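Local coordinates for uncharacterized protein conserved in bacteria (Streptococcus suis, PDB 4FZ4) that probably binds host glycosaminoglycans, as the all-helical part of a surface antigen that mediates bacterial attachment to host cells, at residues 35-38 / 39-43; 87-90 / 91-95; 110-114 / 115-119; 127-131 / 132-136. One frame throughout, in Å; residues are numbered along the deposited sequence.

Contact 1 (35-38 / 39-43); sequences YSYQ and KALWE
Tyr37 and Leu41, one helical turn apart, meet through their outer atoms: ring carbon CE1 of Tyr37 lies 3.6 Å from methyl CD2 of Leu41, which approaches the ring obliquely. The tyrosine reaches this methyl because its CG stands anti to the backbone N (chi1 -177°), and its OH is then hydrogen-bonded to Ser117 OG in the loop alongside. On another part of the helix surface, Lys39 and Glu43 form a charged pair at the same four-residue spacing. Lys39 NZ comes to within 2.9 Å of Glu43 OE2 on the syn side of the carboxylate; the lysine chain runs straight as far as CE and bends at its last torsion to bring the ammonium there. Both pairs belong to the opening turns of helix 36-55, with Tyr35 at the N-cap position, in the all-helical fold of this GAG-binding domain. Beneath them lies a ladder of four backbone bonds, the shortest from Trp42 N to Gln38 O at 2.6 Å. The longest, Ala40 N to Ser36 O, measures 3.3 Å. Further out, Trp42 packs on Leu20 and Leu23 of helix 3-23, while Ser36 OG bonds Gln33 O just before the helix.

Contact 2 (87-90 / 91-95); sequences RQVA and ELRKK
Residues 87-95 form the last turns of helix 66-95, where four successive alpha-helical bonds join the two halves, from Glu91 N to Arg87 O at 3.2 Å through Leu92 N to Gln88 O and Arg93 N to Val89 O, ending with Lys94 N to Ala90 O, also at 3.2 Å. The main side-chain meeting over these bonds is that of Val89 with Arg93. Methyl CG1 of Val89 sits 3.7 Å from both CG and CD of Arg93, so the valine is laid against the aliphatic stem of the arginine and not against its charged end. The stem leans back toward the preceding turn: with CG beside its own backbone N (chi1 -67°), Arg93 also brings CG to 3.1 Å from Val89 O. A bend at chi3 then carries the guanidinium outward, where NE forms a salt bridge with Glu103 of helix 100-110; Asp34 adds a weak, long ion pair. Lys94 follows a related course, its extended chain passing Ala90 O with CG at 3.3 Å, and its NZ ends 3.8 Å from Glu91 OE1, a long salt bridge. Leu92 turns to another neighbour, covering Ile141 and Val145 of helix 123-152, while Val89 also touches Met138 there. Chemically, one arginine serves two roles, its methylenes joining the apolar layer and its head taking an acidic partner on the next helix; the pairing with Glu103 probably offsets the positive charge where the stem is packed.

Contact 3 (110-114 / 115-119); sequences LKQDE and GKSIA
Gln112 and Ile118 are joined by a side-chain-to-backbone bond: OE1 of Gln112 accepts from Ile118 N at 2.9 Å, the donor lying in the carbonyl plane of the amide. The amide's other end is also used, NE2 of Gln112 giving a bond to Leu110 O at 2.9 Å, so its flat group is gripped at both ends and its rotation is fixed. Two bends bring it there: CG sits beside the backbone N (chi1 -58°) and the chain folds again at chi2 (-72°), so that the amide curls back along its own loop. Ser117 OG takes the crowded position between its backbone N and carbonyl carbon, from which it accepts Ala119 N at 3.1 Å. Between these groups the chain reverses. Asp113 N donates to Lys116 O at 3.1 Å, and Gly115 lies at the bend with a positive phi (103°). Water 1 ties the turn back to its start, donating to Lys111 O at 2.9 Å and accepting from Lys116 NZ at 2.8 Å. The arrangement is that of an ordered interhelical loop, a tight reversal followed by an ST turn, linking helix 100-110 to helix 123-152.

Contact 4 (127-131 / 132-136); sequences RDYVD and REASE
Tyr129 and Ala134 mark a pi-type widening of helix 123-152: Ala134 N donates to Tyr129 O five residues back, at 2.8 Å and nearly straight (172°). Its neighbour bond is of the same spacing but weak, from Ser135 N to Val130 O, and is backed by Ser135 OG, which donates to that carbonyl oxygen at 2.7 Å and also pairs with Tyr85 OH. In the Tyr129 side chain, a chi1 of 161° swings CG to the far side of CB from the backbone N, which sends the ring forward along the helix toward the widened turn. Beyond CG the two ring edges diverge. CD1 meets Glu133 OE2 at 3.2 Å, close to the plane of the ring, with CE1 next to it; the carboxylate stands almost perpendicular to the ring. On the other edge CD2 packs against Ile118 from the adjoining loop. Farther out, Ala134 CB lies over one face in a CH-pi contact, 4.1 Å from the ring centroid, offset toward the rim and nearest CZ. At the tip, OH is hydrogen-bonded to His109 O, while ND1 of the same histidine holds Glu133 OE1, so acid and ring share a partner in helix 100-110. In the wider turn Glu133 N is poorly angled toward Tyr129 O, and this N donates to water 2 at 3.3 Å; that water in turn donates to Asp128 OD1 at 2.9 Å.

Overall arrangement
Along the chain the four contacts come in series, on helix 36-55, near the end of helix 66-95, in the loop after helix 100-110, and on helix 123-152. Contact 3 touches each of the others, its centre about 10 Å from that of contact 1, 13 Å from contact 4 and 18 Å from contact 2. Contacts 1 and 4 are about 19 Å apart between centres and do not touch; the loop joins them indirectly. Contacts 1 and 2 meet directly, Tyr35 OH lying 3.0 Å from Arg93 NH1. An irregular loop thus links separate helices of one elongated, strand-free domain.

Contact 1 (35-38 / 39-43)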
loop_
_atom_site.group_PDB
_atom_site.type_symbol
_atom_site.label_atom_id
_atom_site.label_comp_id
_atom_site.label_asym_id
_atom_site.label_seq_id
_atom_site.Cartn_x
_atom_site.Cartn_y
_atom_site.Cartn_z
ATOM N N TYR A 35 5.682 5.981 -12.614
ATOM C CA TYR A 35 5.249 4.907 -11.724
ATOM C C TYR A 35 5.792 3.534 -12.094
ATOM O O TYR A 35 5.413 2.523 -11.495
ATOM C CB TYR A 35 3.727 4.865 -11.732
ATOM C CG TYR A 35 3.111 6.240 -11.668
ATOM C CD1 TYR A 35 3.307 7.054 -10.556
ATOM C CD2 TYR A 35 2.347 6.736 -12.724
ATOM C CE1 TYR A 35 2.760 8.328 -10.488
ATOM C CE2 TYR A 35 1.791 8.022 -12.668
ATOM C CZ TYR A 35 2.005 8.808 -11.542
ATOM O OH TYR A 35 1.474 10.073 -11.457
ATOM N N SER A 36 6.680 3.503 -13.082
ATOM C CA SER A 36 7.274 2.261 -13.555
ATOM C C SER A 36 7.910 1.461 -12.430
ATOM O O SER A 36 7.829 0.230 -12.414
ATOM C CB SER A 36 8.319 2.569 -14.631
ATOM O OG SER A 36 9.227 3.565 -14.181
ATOM N N TYR A 37 8.541 2.157 -11.488
ATOM C CA TYR A 37 9.174 1.479 -10.369
ATOM C C TYR A 37 8.140 0.908 -9.380
ATOM O O TYR A 37 8.227 -0.254 -8.986
ATOM C CB TYR A 37 10.135 2.431 -9.654
ATOM C CG TYR A 37 10.885 1.768 -8.518
ATOM C CD1 TYR A 37 10.323 1.679 -7.250
ATOM C CD2 TYR A 37 12.138 1.207 -8.722
ATOM C CE1 TYR A 37 10.991 1.050 -6.206
ATOM C CE2 TYR A 37 12.816 0.571 -7.686
ATOM C CZ TYR A 37 12.236 0.502 -6.430
ATOM O OH TYR A 37 12.914 -0.081 -5.392
ATOM N N GLN A 38 7.168 1.723 -8.978
ATOM C CA GLN A 38 6.123 1.262 -8.060
ATOM C C GLN A 38 5.322 0.129 -8.701
ATOM O O GLN A 38 4.941 -0.829 -8.033
ATOM C CB GLN A 38 5.175 2.416 -7.701
ATOM C CG GLN A 38 3.870 1.975 -7.018
ATOM C CD GLN A 38 4.082 1.348 -5.646
ATOM O OE1 GLN A 38 3.149 0.802 -5.045
ATOM N NE2 GLN A 38 5.306 1.423 -5.146
ATOM N N LYS A 39 5.077 0.246 -10.004
ATOM C CA LYS A 39 4.326 -0.763 -10.746
ATOM C C LYS A 39 4.964 -2.145 -10.599
ATOM O O LYS A 39 4.305 -3.101 -10.187
ATOM C CB LYS A 39 4.261 -0.374 -12.226
ATOM C CG LYS A 39 3.469 -1.334 -13.089
ATOM C CD LYS A 39 3.566 -0.963 -14.557
ATOM C CE LYS A 39 2.888 -2.010 -15.423
ATOM N NZ LYS A 39 3.464 -3.372 -15.205
ATOM N N ALA A 40 6.249 -2.245 -10.929
ATOM C CA ALA A 40 6.962 -3.515 -10.832
ATOM C C ALA A 40 7.144 -3.920 -9.381
ATOM O O ALA A 40 7.193 -5.109 -9.058
ATOM C CB ALA A 40 8.320 -3.416 -11.518
ATOM N N LEU A 41 7.252 -2.932 -8.499
ATOM C CA LEU A 41 7.421 -3.223 -7.078
ATOM C C LEU A 41 6.122 -3.836 -6.552
ATOM O O LEU A 41 6.126 -4.894 -5.922
ATOM C CB LEU A 41 7.756 -1.941 -6.313
ATOM C CG LEU A 41 8.299 -2.154 -4.905
ATOM C CD1 LEU A 41 9.533 -3.046 -4.983
ATOM C CD2 LEU A 41 8.633 -0.805 -4.269
ATOM N N TRP A 42 5.007 -3.171 -6.830
ATOM C CA TRP A 42 3.711 -3.674 -6.401
ATOM C C TRP A 42 3.463 -5.074 -6.975
ATOM O O TRP A 42 2.949 -5.959 -6.288
ATOM C CB TRP A 42 2.596 -2.725 -6.856
ATOM C CG TRP A 42 1.237 -3.316 -6.660
ATOM C CD1 TRP A 42 0.282 -3.510 -7.617
ATOM C CD2 TRP A 42 0.703 -3.849 -5.442
ATOM N NE1 TRP A 42 -0.812 -4.135 -7.070
ATOM C CE2 TRP A 42 -0.580 -4.357 -5.737
ATOM C CE3 TRP A 42 1.186 -3.948 -4.131
ATOM C CZ2 TRP A 42 -1.394 -4.959 -4.769
ATOM C CZ3 TRP A 42 0.379 -4.545 -3.163
ATOM C CH2 TRP A 42 -0.900 -5.045 -3.491
ATOM N N GLU A 43 3.832 -5.262 -8.239
ATOM C CA GLU A 43 3.662 -6.542 -8.926
ATOM C C GLU A 43 4.294 -7.662 -8.115
ATOM O O GLU A 43 3.742 -8.756 -8.009
ATOM C CB GLU A 43 4.331 -6.493 -10.302
ATOM C CG GLU A 43 3.474 -6.967 -11.445
ATOM C CD GLU A 43 2.961 -5.823 -12.291
ATOM O OE1 GLU A 43 2.161 -5.016 -11.772
ATOM O OE2 GLU A 43 3.367 -5.724 -13.472
#

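Contact 2 (87-90 / 91-95)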
loop_
_atom_site.group_PDB
_atom_site.type_symbol
_atom_site.label_atom_id
_atom_site.label_comp_id
_atom_site.label_asym_id
_atom_site.label_seq_id
_atom_site.Cartn_x
_atom_site.Cartn_y
_atom_site.Cartn_z
ATOM N N ARG A 87 -1.973 5.102 -6.336
ATOM C CA ARG A 87 -3.004 5.085 -7.360
ATOM C C ARG A 87 -3.853 6.337 -7.229
ATOM O O ARG A 87 -4.274 6.903 -8.233
ATOM C CB ARG A 87 -3.910 3.854 -7.239
ATOM C CG ARG A 87 -3.340 2.609 -7.910
ATOM C CD ARG A 87 -4.348 1.473 -7.958
ATOM N NE ARG A 87 -3.669 0.184 -8.029
ATOM C CZ ARG A 87 -4.281 -0.987 -8.162
ATOM N NH1 ARG A 87 -5.604 -1.044 -8.246
ATOM N NH2 ARG A 87 -3.567 -2.106 -8.187
ATOM N N GLN A 88 -4.097 6.775 -5.993
ATOM C CA GLN A 88 -4.910 7.974 -5.759
ATOM C C GLN A 88 -4.224 9.252 -6.233
ATOM O O GLN A 88 -4.833 10.070 -6.910
ATOM C CB GLN A 88 -5.270 8.101 -4.273
ATOM C CG GLN A 88 -6.290 7.056 -3.772
ATOM C CD GLN A 88 -6.521 7.165 -2.265
ATOM O OE1 GLN A 88 -6.983 8.191 -1.768
ATOM N NE2 GLN A 88 -6.184 6.109 -1.533
ATOM N N VAL A 89 -2.954 9.422 -5.883
ATOM C CA VAL A 89 -2.211 10.608 -6.296
ATOM C C VAL A 89 -2.094 10.652 -7.820
ATOM O O VAL A 89 -2.243 11.708 -8.429
ATOM C CB VAL A 89 -0.807 10.617 -5.694
ATOM C CG1 VAL A 89 -0.063 11.865 -6.134
ATOM C CG2 VAL A 89 -0.903 10.547 -4.184
ATOM N N ALA A 90 -1.827 9.507 -8.438
ATOM C CA ALA A 90 -1.717 9.457 -9.892
ATOM C C ALA A 90 -2.978 10.073 -10.472
ATOM O O ALA A 90 -2.918 10.928 -11.353
ATOM C CB ALA A 90 -1.588 8.024 -10.366
ATOM N N GLU A 91 -4.125 9.638 -9.953
ATOM C CA GLU A 91 -5.415 10.132 -10.417
ATOM C C GLU A 91 -5.557 11.620 -10.138
ATOM O O GLU A 91 -5.989 12.387 -11.006
ATOM C CB GLU A 91 -6.556 9.368 -9.736
ATOM C CG GLU A 91 -7.838 9.361 -10.548
ATOM C CD GLU A 91 -7.743 8.476 -11.785
ATOM O OE1 GLU A 91 -6.647 8.376 -12.377
ATOM O OE2 GLU A 91 -8.770 7.885 -12.175
ATOM N N LEU A 92 -5.186 12.035 -8.930
ATOM C CA LEU A 92 -5.272 13.447 -8.557
ATOM C C LEU A 92 -4.356 14.314 -9.414
ATOM O O LEU A 92 -4.751 15.393 -9.859
ATOM C CB LEU A 92 -4.919 13.621 -7.081
ATOM C CG LEU A 92 -5.988 13.053 -6.141
ATOM C CD1 LEU A 92 -5.497 13.126 -4.712
ATOM C CD2 LEU A 92 -7.297 13.833 -6.302
ATOM N N ARG A 93 -3.135 13.842 -9.655
ATOM C CA ARG A 93 -2.198 14.616 -10.460
ATOM C C ARG A 93 -2.725 14.865 -11.868
ATOM O O ARG A 93 -2.444 15.907 -12.455
ATOM C CB ARG A 93 -0.839 13.920 -10.525
ATOM C CG ARG A 93 -0.127 13.881 -9.192
ATOM C CD ARG A 93 1.205 13.161 -9.320
ATOM N NE ARG A 93 2.200 13.953 -10.041
ATOM C CZ ARG A 93 3.278 13.440 -10.628
ATOM N NH1 ARG A 93 3.497 12.132 -10.587
ATOM N NH2 ARG A 93 4.143 14.233 -11.246
ATOM N N LYS A 94 -3.485 13.917 -12.409
ATOM C CA LYS A 94 -4.049 14.076 -13.748
ATOM C C LYS A 94 -5.223 15.053 -13.742
ATOM O O LYS A 94 -5.467 15.742 -14.722
ATOM C CB LYS A 94 -4.528 12.735 -14.297
ATOM C CG LYS A 94 -3.419 11.722 -14.492
ATOM C CD LYS A 94 -3.972 10.341 -14.822
ATOM C CE LYS A 94 -2.881 9.281 -14.694
ATOM N NZ LYS A 94 -3.439 7.921 -14.429
ATOM N N LYS A 95 -5.945 15.107 -12.630
ATOM C CA LYS A 95 -7.105 15.984 -12.501
ATOM C C LYS A 95 -6.676 17.403 -12.133
ATOM O O LYS A 95 -7.373 18.373 -12.430
ATOM C CB LYS A 95 -8.043 15.414 -11.434
ATOM C CG LYS A 95 -9.481 15.876 -11.510
ATOM C CD LYS A 95 -10.375 14.969 -10.662
ATOM C CE LYS A 95 -10.314 13.520 -11.155
ATOM N NZ LYS A 95 -11.148 12.594 -10.342
#

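Contact 3 (110-114 / 115-119)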
loop_
_atom_site.group_PDB
_atom_site.type_symbol
_atom_site.label_atom_id
_atom_site.label_comp_id
_atom_site.label_asym_id
_atom_site.label_seq_id
_atom_site.Cartn_x
_atom_site.Cartn_y
_atom_site.Cartn_z
ATOM N N LEU A 110 5.882 10.125 -0.945
ATOM C CA LEU A 110 5.257 8.898 -1.419
ATOM C C LEU A 110 5.930 8.224 -2.596
ATOM O O LEU A 110 6.003 6.997 -2.644
ATOM C CB LEU A 110 3.782 9.165 -1.752
ATOM C CG LEU A 110 2.965 9.774 -0.601
ATOM C CD1 LEU A 110 1.788 10.568 -1.145
ATOM C CD2 LEU A 110 2.515 8.678 0.342
ATOM N N LYS A 111 6.417 9.015 -3.544
ATOM C CA LYS A 111 7.064 8.449 -4.724
ATOM C C LYS A 111 8.092 7.397 -4.343
ATOM O O LYS A 111 8.960 7.646 -3.517
ATOM C CB LYS A 111 7.736 9.541 -5.560
ATOM C CG LYS A 111 8.377 9.002 -6.825
ATOM C CD LYS A 111 8.977 10.093 -7.698
ATOM C CE LYS A 111 9.614 9.471 -8.938
ATOM N NZ LYS A 111 10.161 10.484 -9.880
ATOM N N GLN A 112 7.972 6.224 -4.957
ATOM C CA GLN A 112 8.873 5.103 -4.712
ATOM C C GLN A 112 9.974 5.081 -5.773
ATOM O O GLN A 112 9.690 5.152 -6.972
ATOM C CB GLN A 112 8.098 3.781 -4.764
ATOM C CG GLN A 112 6.940 3.687 -3.782
ATOM C CD GLN A 112 7.400 3.526 -2.353
ATOM O OE1 GLN A 112 8.069 2.549 -2.010
ATOM N NE2 GLN A 112 7.044 4.484 -1.503
ATOM N N ASP A 113 11.222 4.972 -5.323
ATOM C CA ASP A 113 12.384 4.945 -6.217
ATOM C C ASP A 113 13.475 4.066 -5.630
ATOM O O ASP A 113 13.518 3.848 -4.416
ATOM C CB ASP A 113 12.940 6.360 -6.419
ATOM C CG ASP A 113 12.398 7.036 -7.673
ATOM O OD1 ASP A 113 12.573 8.267 -7.802
ATOM O OD2 ASP A 113 11.810 6.342 -8.535
ATOM N N GLU A 114 14.354 3.557 -6.487
ATOM C CA GLU A 114 15.445 2.723 -6.006
ATOM C C GLU A 114 16.138 3.542 -4.926
ATOM O O GLU A 114 16.490 4.705 -5.139
ATOM C CB GLU A 114 16.413 2.386 -7.146
ATOM C CG GLU A 114 17.374 1.211 -6.862
ATOM C CD GLU A 114 18.524 1.578 -5.954
ATOM O OE1 GLU A 114 19.172 2.617 -6.208
ATOM O OE2 GLU A 114 18.794 0.824 -4.993
ATOM N N GLY A 115 16.317 2.935 -3.761
ATOM C CA GLY A 115 16.930 3.640 -2.650
ATOM C C GLY A 115 15.835 4.054 -1.685
ATOM O O GLY A 115 15.750 3.525 -0.578
ATOM N N LYS A 116 14.982 4.980 -2.117
ATOM C CA LYS A 116 13.877 5.472 -1.295
ATOM C C LYS A 116 12.554 4.771 -1.612
ATOM O O LYS A 116 11.679 5.347 -2.264
ATOM C CB LYS A 116 13.711 6.991 -1.483
ATOM C CG LYS A 116 12.489 7.610 -0.778
ATOM C CD LYS A 116 12.615 7.602 0.746
ATOM C CE LYS A 116 11.309 8.024 1.441
ATOM N NZ LYS A 116 10.821 9.417 1.136
ATOM N N SER A 117 12.418 3.526 -1.162
ATOM C CA SER A 117 11.191 2.754 -1.369
ATOM C C SER A 117 11.002 1.817 -0.186
ATOM O O SER A 117 11.914 1.634 0.616
ATOM C CB SER A 117 11.271 1.916 -2.641
ATOM O OG SER A 117 12.103 0.788 -2.440
ATOM N N ILE A 118 9.821 1.223 -0.068
ATOM C CA ILE A 118 9.577 0.299 1.026
ATOM C C ILE A 118 9.967 -1.108 0.605
ATOM O O ILE A 118 9.496 -2.084 1.180
ATOM C CB ILE A 118 8.096 0.289 1.465
ATOM C CG1 ILE A 118 7.197 -0.111 0.289
ATOM C CG2 ILE A 118 7.716 1.660 2.031
ATOM C CD1 ILE A 118 5.726 -0.250 0.665
ATOM N N ALA A 119 10.825 -1.209 -0.406
ATOM C CA ALA A 119 11.275 -2.518 -0.874
ATOM C C ALA A 119 12.249 -3.078 0.162
ATOM O O ALA A 119 12.353 -4.285 0.352
ATOM C CB ALA A 119 11.969 -2.386 -2.235
HETATM O O HOH W 1 9.518 9.461 -1.372
#

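Contact 4 (127-131 / 132-136)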
loop_
_atom_site.group_PDB
_atom_site.type_symbol
_atom_site.label_atom_id
_atom_site.label_comp_id
_atom_site.label_asym_id
_atom_site.label_seq_id
_atom_site.Cartn_x
_atom_site.Cartn_y
_atom_site.Cartn_z
ATOM N N ARG A 127 5.617 -0.254 8.895
ATOM C CA ARG A 127 4.381 0.380 9.345
ATOM C C ARG A 127 4.588 1.840 9.727
ATOM O O ARG A 127 3.716 2.685 9.499
ATOM C CB ARG A 127 3.746 -0.384 10.522
ATOM C CG ARG A 127 4.703 -0.971 11.544
ATOM C CD ARG A 127 3.921 -1.551 12.737
ATOM N NE ARG A 127 4.724 -2.480 13.540
ATOM C CZ ARG A 127 4.874 -3.777 13.273
ATOM N NH1 ARG A 127 4.265 -4.316 12.219
ATOM N NH2 ARG A 127 5.652 -4.533 14.043
ATOM N N ASP A 128 5.749 2.139 10.292
ATOM C CA ASP A 128 6.059 3.504 10.703
ATOM C C ASP A 128 5.944 4.478 9.523
ATOM O O ASP A 128 5.172 5.444 9.572
ATOM C CB ASP A 128 7.473 3.551 11.285
ATOM C CG ASP A 128 7.766 4.851 12.007
ATOM O OD1 ASP A 128 7.771 5.918 11.357
ATOM O OD2 ASP A 128 7.992 4.798 13.234
ATOM N N TYR A 129 6.710 4.216 8.466
ATOM C CA TYR A 129 6.696 5.069 7.282
ATOM C C TYR A 129 5.309 5.184 6.675
ATOM O O TYR A 129 4.924 6.248 6.203
ATOM C CB TYR A 129 7.648 4.540 6.203
ATOM C CG TYR A 129 7.332 5.097 4.826
ATOM C CD1 TYR A 129 7.713 6.394 4.465
ATOM C CD2 TYR A 129 6.605 4.343 3.905
ATOM C CE1 TYR A 129 7.369 6.927 3.214
ATOM C CE2 TYR A 129 6.259 4.855 2.664
ATOM C CZ TYR A 129 6.640 6.152 2.320
ATOM O OH TYR A 129 6.263 6.666 1.094
ATOM N N VAL A 130 4.565 4.083 6.673
ATOM C CA VAL A 130 3.230 4.101 6.091
ATOM C C VAL A 130 2.195 4.804 6.964
ATOM O O VAL A 130 1.446 5.653 6.482
ATOM C CB VAL A 130 2.730 2.678 5.806
ATOM C CG1 VAL A 130 1.337 2.736 5.168
ATOM C CG2 VAL A 130 3.717 1.953 4.899
ATOM N N ASP A 131 2.141 4.458 8.245
ATOM C CA ASP A 131 1.163 5.077 9.130
ATOM C C ASP A 131 1.507 6.519 9.444
ATOM O O ASP A 131 0.652 7.285 9.876
ATOM C CB ASP A 131 1.020 4.291 10.437
ATOM C CG ASP A 131 0.264 2.978 10.255
ATOM O OD1 ASP A 131 -0.520 2.860 9.290
ATOM O OD2 ASP A 131 0.435 2.065 11.092
ATOM N N ARG A 132 2.759 6.891 9.225
ATOM C CA ARG A 132 3.176 8.250 9.507
ATOM C C ARG A 132 3.510 9.065 8.278
ATOM O O ARG A 132 2.631 9.682 7.691
ATOM C CB ARG A 132 4.365 8.243 10.467
ATOM C CG ARG A 132 3.964 7.904 11.884
ATOM C CD ARG A 132 5.156 7.919 12.815
ATOM N NE ARG A 132 4.734 7.865 14.212
ATOM C CZ ARG A 132 4.137 8.864 14.856
ATOM N NH1 ARG A 132 3.890 10.012 14.235
ATOM N NH2 ARG A 132 3.782 8.709 16.124
ATOM N N GLU A 133 4.774 9.070 7.878
ATOM C CA GLU A 133 5.168 9.867 6.730
ATOM C C GLU A 133 4.206 9.777 5.540
ATOM O O GLU A 133 3.693 10.789 5.080
ATOM C CB GLU A 133 6.582 9.504 6.281
ATOM C CG GLU A 133 7.099 10.470 5.222
ATOM C CD GLU A 133 8.485 10.142 4.727
ATOM O OE1 GLU A 133 8.958 10.860 3.823
ATOM O OE2 GLU A 133 9.095 9.175 5.229
ATOM N N ALA A 134 3.957 8.572 5.045
ATOM C CA ALA A 134 3.062 8.407 3.906
ATOM C C ALA A 134 1.617 8.881 4.157
ATOM O O ALA A 134 1.057 9.619 3.340
ATOM C CB ALA A 134 3.064 6.954 3.458
ATOM N N SER A 135 1.015 8.472 5.273
ATOM C CA SER A 135 -0.362 8.869 5.556
ATOM C C SER A 135 -0.500 10.362 5.773
ATOM O O SER A 135 -1.501 10.963 5.372
ATOM C CB SER A 135 -0.909 8.115 6.770
ATOM O OG SER A 135 -0.998 6.733 6.477
ATOM N N GLU A 136 0.506 10.956 6.407
ATOM C CA GLU A 136 0.505 12.389 6.655
ATOM C C GLU A 136 0.440 13.130 5.322
ATOM O O GLU A 136 -0.429 13.966 5.110
ATOM C CB GLU A 136 1.787 12.812 7.382
ATOM C CG GLU A 136 2.085 12.058 8.669
ATOM C CD GLU A 136 1.356 12.617 9.864
ATOM O OE1 GLU A 136 0.201 13.057 9.698
ATOM O OE2 GLU A 136 1.937 12.601 10.972
HETATM O O HOH W 2 7.505 7.907 9.299
#